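Local coordinates for oxysterol-binding protein homolog 3 (Saccharomyces cerevisiae, PDB 4IC4), which carries lipids between membranes in a hydrophobic pocket of its OSBP-related domain, the part present here, in phosphoinositide-coupled non-vesicular transport, and helps maintain sterol distribution, at residues Lys26-Arg30 / Thr309-Lys313; Phe137-Ser141 / Ser380-Arg384. One frame throughout, in Å; residues are numbered along the deposited sequence.

Interaction 1: Lys26-Arg30 / Thr309-Lys313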
loop_
_atom_site.group_PDB
_atom_site.type_symbol
_atom_site.label_atom_id
_atom_site.label_comp_id
_atom_site.label_asym_id
_atom_site.label_seq_id
_atom_site.Cartn_x
_atom_site.Cartn_y
_atom_site.Cartn_z
ATOM N N LYS A 26 -1.394 4.341 25.480
ATOM C CA LYS A 26 -1.517 2.870 25.684
ATOM C C LYS A 26 -0.748 2.118 24.605
ATOM O O LYS A 26 0.038 2.709 23.865
ATOM C CB LYS A 26 -2.989 2.453 25.652
ATOM C CG LYS A 26 -3.684 2.718 24.324
ATOM C CD LYS A 26 -5.162 2.358 24.384
ATOM C CE LYS A 26 -5.371 0.881 24.687
ATOM N NZ LYS A 26 -4.785 0.009 23.633
ATOM N N SER A 27 -0.981 0.811 24.517
ATOM C CA SER A 27 -0.301 -0.018 23.530
ATOM C C SER A 27 -0.939 -1.398 23.432
ATOM O O SER A 27 -1.814 -1.748 24.225
ATOM C CB SER A 27 1.172 -0.172 23.903
ATOM O OG SER A 27 1.302 -0.827 25.152
ATOM N N VAL A 28 -0.496 -2.180 22.451
ATOM C CA VAL A 28 -1.021 -3.524 22.261
ATOM C C VAL A 28 0.053 -4.481 21.761
ATOM O O VAL A 28 0.961 -4.094 21.025
ATOM C CB VAL A 28 -2.192 -3.545 21.249
ATOM C CG1 VAL A 28 -3.320 -2.653 21.734
ATOM C CG2 VAL A 28 -1.707 -3.105 19.882
ATOM N N THR A 29 -0.062 -5.734 22.178
ATOM C CA THR A 29 0.871 -6.772 21.768
ATOM C C THR A 29 0.420 -7.253 20.396
ATOM O O THR A 29 -0.742 -7.617 20.217
ATOM C CB THR A 29 0.840 -7.966 22.738
ATOM O OG1 THR A 29 1.161 -7.516 24.060
ATOM C CG2 THR A 29 1.842 -9.028 22.313
ATOM N N ARG A 30 1.330 -7.243 19.428
ATOM C CA ARG A 30 0.995 -7.693 18.083
ATOM C C ARG A 30 1.704 -9.010 17.783
ATOM O O ARG A 30 2.749 -9.319 18.371
ATOM C CB ARG A 30 1.362 -6.614 17.061
ATOM C CG ARG A 30 0.562 -5.327 17.267
ATOM C CD ARG A 30 0.938 -4.234 16.274
ATOM N NE ARG A 30 0.256 -2.985 16.596
ATOM C CZ ARG A 30 -1.032 -2.750 16.371
ATOM N NH1 ARG A 30 -1.797 -3.679 15.806
ATOM N NH2 ARG A 30 -1.562 -1.590 16.739
ATOM N N THR A 309 -6.831 -7.167 17.178
ATOM C CA THR A 309 -6.349 -7.010 18.545
ATOM C C THR A 309 -7.446 -6.336 19.357
ATOM O O THR A 309 -8.548 -6.113 18.856
ATOM C CB THR A 309 -5.094 -6.113 18.616
ATOM O OG1 THR A 309 -5.451 -4.770 18.270
ATOM C CG2 THR A 309 -4.009 -6.617 17.667
ATOM N N GLU A 310 -7.142 -5.998 20.605
ATOM C CA GLU A 310 -8.110 -5.330 21.468
ATOM C C GLU A 310 -8.520 -3.978 20.878
ATOM O O GLU A 310 -9.539 -3.406 21.255
ATOM C CB GLU A 310 -7.508 -5.124 22.860
ATOM C CG GLU A 310 -6.241 -4.288 22.852
ATOM C CD GLU A 310 -5.515 -4.309 24.177
ATOM O OE1 GLU A 310 -6.062 -3.783 25.171
ATOM O OE2 GLU A 310 -4.392 -4.858 24.222
ATOM N N ILE A 311 -7.719 -3.462 19.953
ATOM C CA ILE A 311 -8.041 -2.183 19.337
ATOM C C ILE A 311 -9.251 -2.331 18.423
ATOM O O ILE A 311 -10.152 -1.494 18.424
ATOM C CB ILE A 311 -6.861 -1.650 18.496
ATOM C CG1 ILE A 311 -5.688 -1.294 19.410
ATOM C CG2 ILE A 311 -7.304 -0.431 17.686
ATOM C CD1 ILE A 311 -4.460 -0.836 18.666
ATOM N N GLU A 312 -9.274 -3.421 17.664
ATOM C CA GLU A 312 -10.347 -3.676 16.711
ATOM C C GLU A 312 -11.518 -4.511 17.216
ATOM O O GLU A 312 -12.639 -4.367 16.719
ATOM C CB GLU A 312 -9.788 -4.370 15.460
ATOM C CG GLU A 312 -8.748 -3.586 14.666
ATOM C CD GLU A 312 -7.345 -3.677 15.247
ATOM O OE1 GLU A 312 -7.082 -4.587 16.066
ATOM O OE2 GLU A 312 -6.494 -2.845 14.873
ATOM N N LYS A 313 -11.266 -5.384 18.188
ATOM C CA LYS A 313 -12.302 -6.280 18.698
ATOM C C LYS A 313 -13.618 -5.606 19.055
ATOM O O LYS A 313 -13.681 -4.784 19.972
ATOM C CB LYS A 313 -11.792 -7.068 19.916
ATOM C CG LYS A 313 -12.808 -8.083 20.447
ATOM C CD LYS A 313 -12.327 -8.771 21.718
ATOM C CE LYS A 313 -13.388 -9.712 22.273
ATOM N NZ LYS A 313 -12.976 -10.312 23.577
HETATM O O HOH W 1 -1.979 -6.234 24.049
HETATM O O HOH W 2 -4.500 -4.868 14.583
HETATM O O HOH W 3 -4.203 -1.636 15.664
#
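The methyl CG2 of Thr309 lies 4.1 Å from Arg30 NH1. The hydroxyl of Thr309 serves its own loop. OG1 sits between the backbone N and the carbonyl carbon (chi1 68°). Thr309 OG1 accepts from Ile311 N and donates to Glu312 OE1 at 2.7 Å. Thr309 N also donates to Glu312 OE1, so two donors grip one carboxylate oxygen. With an alanine here, Ile311 N would probably lose its acceptor and the Glu312 carboxylate one of its two donors, leaving it freer to turn. Glu310 and Val28 lie side by side, running opposite ways, with Glu310 CG 3.5 Å from Val28 CG1. Glu310 OE2 accepts a hydrogen bond from a water that in turn accepts from Thr29 N. Lys26 NZ stays 4.3 Å from Glu310 OE1, beyond salt-bridge range. Ile311 lies across Val28, with Ile311 CG1 3.6 Å from Val28 CG1. Ile311 CD1 also reaches Arg30 NH2. Ile311 touches Ile131 of strand 127-132 as well. Glu312 meets Arg30 through water: one molecule lies 2.9 Å from Arg30 NH2 and donates to Glu312 OE2. A second joins Arg30 NH1 to the same oxygen by two weak bonds. Both waters lie in the guanidinium plane, at its edge. Val28 CG2 lies over one face, off its centre. The ST turn of Thr309 lies in the surface loop of the OSBP-related domain on which the first modelled residues pack.

Interaction 2: Phe137-Ser141 / Ser380-Arg384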
loop_
_atom_site.group_PDB
_atom_site.type_symbol
_atom_site.label_atom_id
_atom_site.label_comp_id
_atom_site.label_asym_id
_atom_site.label_seq_id
_atom_site.Cartn_x
_atom_site.Cartn_y
_atom_site.Cartn_z
ATOM N N PHE A 137 -0.781 7.565 14.637
ATOM C CA PHE A 137 -1.679 7.809 13.517
ATOM C C PHE A 137 -2.778 6.777 13.373
ATOM O O PHE A 137 -2.737 5.700 13.969
ATOM C CB PHE A 137 -0.890 7.899 12.200
ATOM C CG PHE A 137 -0.484 6.560 11.623
ATOM C CD1 PHE A 137 -1.386 5.799 10.882
ATOM C CD2 PHE A 137 0.811 6.076 11.798
ATOM C CE1 PHE A 137 -1.005 4.576 10.320
ATOM C CE2 PHE A 137 1.204 4.856 11.242
ATOM C CZ PHE A 137 0.295 4.104 10.501
ATOM N N ARG A 138 -3.781 7.135 12.588
ATOM C CA ARG A 138 -4.874 6.229 12.297
ATOM C C ARG A 138 -5.148 6.397 10.817
ATOM O O ARG A 138 -4.966 7.479 10.253
ATOM C CB ARG A 138 -6.122 6.565 13.109
ATOM C CG ARG A 138 -6.766 7.886 12.760
ATOM C CD ARG A 138 -7.953 8.135 13.663
ATOM N NE ARG A 138 -8.675 9.347 13.303
ATOM C CZ ARG A 138 -9.637 9.883 14.046
ATOM N NH1 ARG A 138 -9.985 9.308 15.188
ATOM N NH2 ARG A 138 -10.251 10.986 13.643
ATOM N N LEU A 139 -5.583 5.319 10.191
ATOM C CA LEU A 139 -5.860 5.342 8.774
ATOM C C LEU A 139 -7.169 4.634 8.486
ATOM O O LEU A 139 -7.526 3.670 9.165
ATOM C CB LEU A 139 -4.710 4.641 8.039
ATOM C CG LEU A 139 -4.795 4.244 6.565
ATOM C CD1 LEU A 139 -3.380 3.989 6.048
ATOM C CD2 LEU A 139 -5.661 3.002 6.387
ATOM N N ILE A 140 -7.907 5.147 7.509
ATOM C CA ILE A 140 -9.131 4.496 7.070
ATOM C C ILE A 140 -9.057 4.448 5.543
ATOM O O ILE A 140 -8.565 5.379 4.904
ATOM C CB ILE A 140 -10.419 5.236 7.525
ATOM C CG1 ILE A 140 -11.648 4.481 7.006
ATOM C CG2 ILE A 140 -10.437 6.663 7.005
ATOM C CD1 ILE A 140 -11.746 3.043 7.486
ATOM N N SER A 141 -9.505 3.341 4.966
ATOM C CA SER A 141 -9.493 3.178 3.522
ATOM C C SER A 141 -10.753 2.447 3.078
ATOM O O SER A 141 -11.371 1.717 3.859
ATOM C CB SER A 141 -8.247 2.404 3.080
ATOM O OG SER A 141 -8.213 1.090 3.612
ATOM N N SER A 380 -19.299 10.169 9.788
ATOM C CA SER A 380 -17.963 9.869 9.287
ATOM C C SER A 380 -17.542 8.534 9.893
ATOM O O SER A 380 -18.131 8.081 10.875
ATOM C CB SER A 380 -16.971 10.954 9.709
ATOM O OG SER A 380 -16.783 10.964 11.115
ATOM N N TYR A 381 -16.527 7.905 9.315
ATOM C CA TYR A 381 -16.061 6.627 9.833
ATOM C C TYR A 381 -15.681 6.686 11.309
ATOM O O TYR A 381 -16.155 5.886 12.114
ATOM C CB TYR A 381 -14.844 6.128 9.049
ATOM C CG TYR A 381 -14.411 4.738 9.465
ATOM C CD1 TYR A 381 -15.027 3.613 8.925
ATOM C CD2 TYR A 381 -13.412 4.551 10.430
ATOM C CE1 TYR A 381 -14.663 2.328 9.327
ATOM C CE2 TYR A 381 -13.044 3.271 10.845
ATOM C CZ TYR A 381 -13.675 2.163 10.286
ATOM O OH TYR A 381 -13.332 0.886 10.672
ATOM N N TRP A 382 -14.819 7.632 11.666
ATOM C CA TRP A 382 -14.364 7.717 13.044
ATOM C C TRP A 382 -15.448 8.115 14.038
ATOM O O TRP A 382 -15.398 7.701 15.195
ATOM C CB TRP A 382 -13.144 8.638 13.133
ATOM C CG TRP A 382 -11.999 8.120 12.305
ATOM C CD1 TRP A 382 -11.464 8.703 11.194
ATOM C CD2 TRP A 382 -11.294 6.884 12.488
ATOM N NE1 TRP A 382 -10.475 7.907 10.668
ATOM C CE2 TRP A 382 -10.349 6.783 11.442
ATOM C CE3 TRP A 382 -11.371 5.850 13.431
ATOM C CZ2 TRP A 382 -9.484 5.685 11.312
ATOM C CZ3 TRP A 382 -10.511 4.758 13.303
ATOM C CH2 TRP A 382 -9.580 4.687 12.248
ATOM N N GLU A 383 -16.427 8.904 13.604
ATOM C CA GLU A 383 -17.509 9.265 14.511
ATOM C C GLU A 383 -18.416 8.053 14.737
ATOM O O GLU A 383 -18.830 7.783 15.866
ATOM C CB GLU A 383 -18.313 10.451 13.968
ATOM C CG GLU A 383 -17.621 11.795 14.172
ATOM C CD GLU A 383 -17.269 12.052 15.631
ATOM O OE1 GLU A 383 -18.183 12.018 16.483
ATOM O OE2 GLU A 383 -16.080 12.284 15.927
ATOM N N ARG A 384 -18.717 7.318 13.668
ATOM C CA ARG A 384 -19.551 6.120 13.763
ATOM C C ARG A 384 -18.897 5.084 14.678
ATOM O O ARG A 384 -19.548 4.468 15.517
ATOM C CB ARG A 384 -19.725 5.475 12.383
ATOM C CG ARG A 384 -20.694 6.151 11.422
ATOM C CD ARG A 384 -20.432 5.603 10.013
ATOM N NE ARG A 384 -21.406 5.995 8.995
ATOM C CZ ARG A 384 -22.553 5.361 8.764
ATOM N NH1 ARG A 384 -23.364 5.790 7.806
ATOM N NH2 ARG A 384 -22.899 4.308 9.492
#
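Arg138 lays its guanidinium flat on the indole of Trp382, a stacked cation-pi pair. It joins strand 137-145 of the antiparallel beta barrel of the OSBP-related domain to helix 381-386. The planes are 7° apart, and Arg138 CZ stands 3.6 Å from the centroid of the Trp382 five-membered ring. Stretched out from CG to NE, the Arg138 chain lies along the indole. Arg138 CD makes a CH-pi contact 3.7 Å from the centroid of the Trp382 six-membered ring. A salt bridge from Arg138 NE to Glu156 of strand 150-157 probably helps fix the rotation of the guanidinium and probably also offsets its charge. The CB of Leu139 leaves the backbone on the side away from the helix. Leu139 O instead meets the indole at the edge, near the ring plane, 3.5 Å from Trp382 CZ2. Ile140 touches two aromatic side chains. Ile140 CB packs 3.9 Å from Trp382 CZ2, and CG2 approaches NE1 obliquely. CG1 anti to the backbone N (chi1 180°) comes close to Tyr381 CG, and the next torsion sets CD1 over the ring. Tyr381 OH is hydrogen-bonded to Glu129 of strand 127-132. Tyr381 CD2 also covers the indole face opposite Arg138, so Trp382 is held between the two. Ser380 caps the helix start, its OG accepting from Glu383 N. Ile140 CD1 sits 3.3 Å from the Tyr381 ring centroid, only 5° off the ring normal.

Interaction 1 is a surface contact, and interaction 2 is buried. Their centres are about 16 Å apart, and they do not touch. Along the chain their segments alternate. Strand 127-132 lies near both: Ile311 of interaction 1 and Trp382 of interaction 2 each touch Ile131. Arg385, in the helix of interaction 2, also hydrogen-bonds the carbonyl of Ile311. The chemistry follows the place. Between loops 26-30 and 309-313, waters carry much of the polar contact around a small aliphatic patch. Between strand and helix at 137-141 and 380-384, aromatic faces do the work. Each uses an arginine, one solvated at its edge, the other stacked.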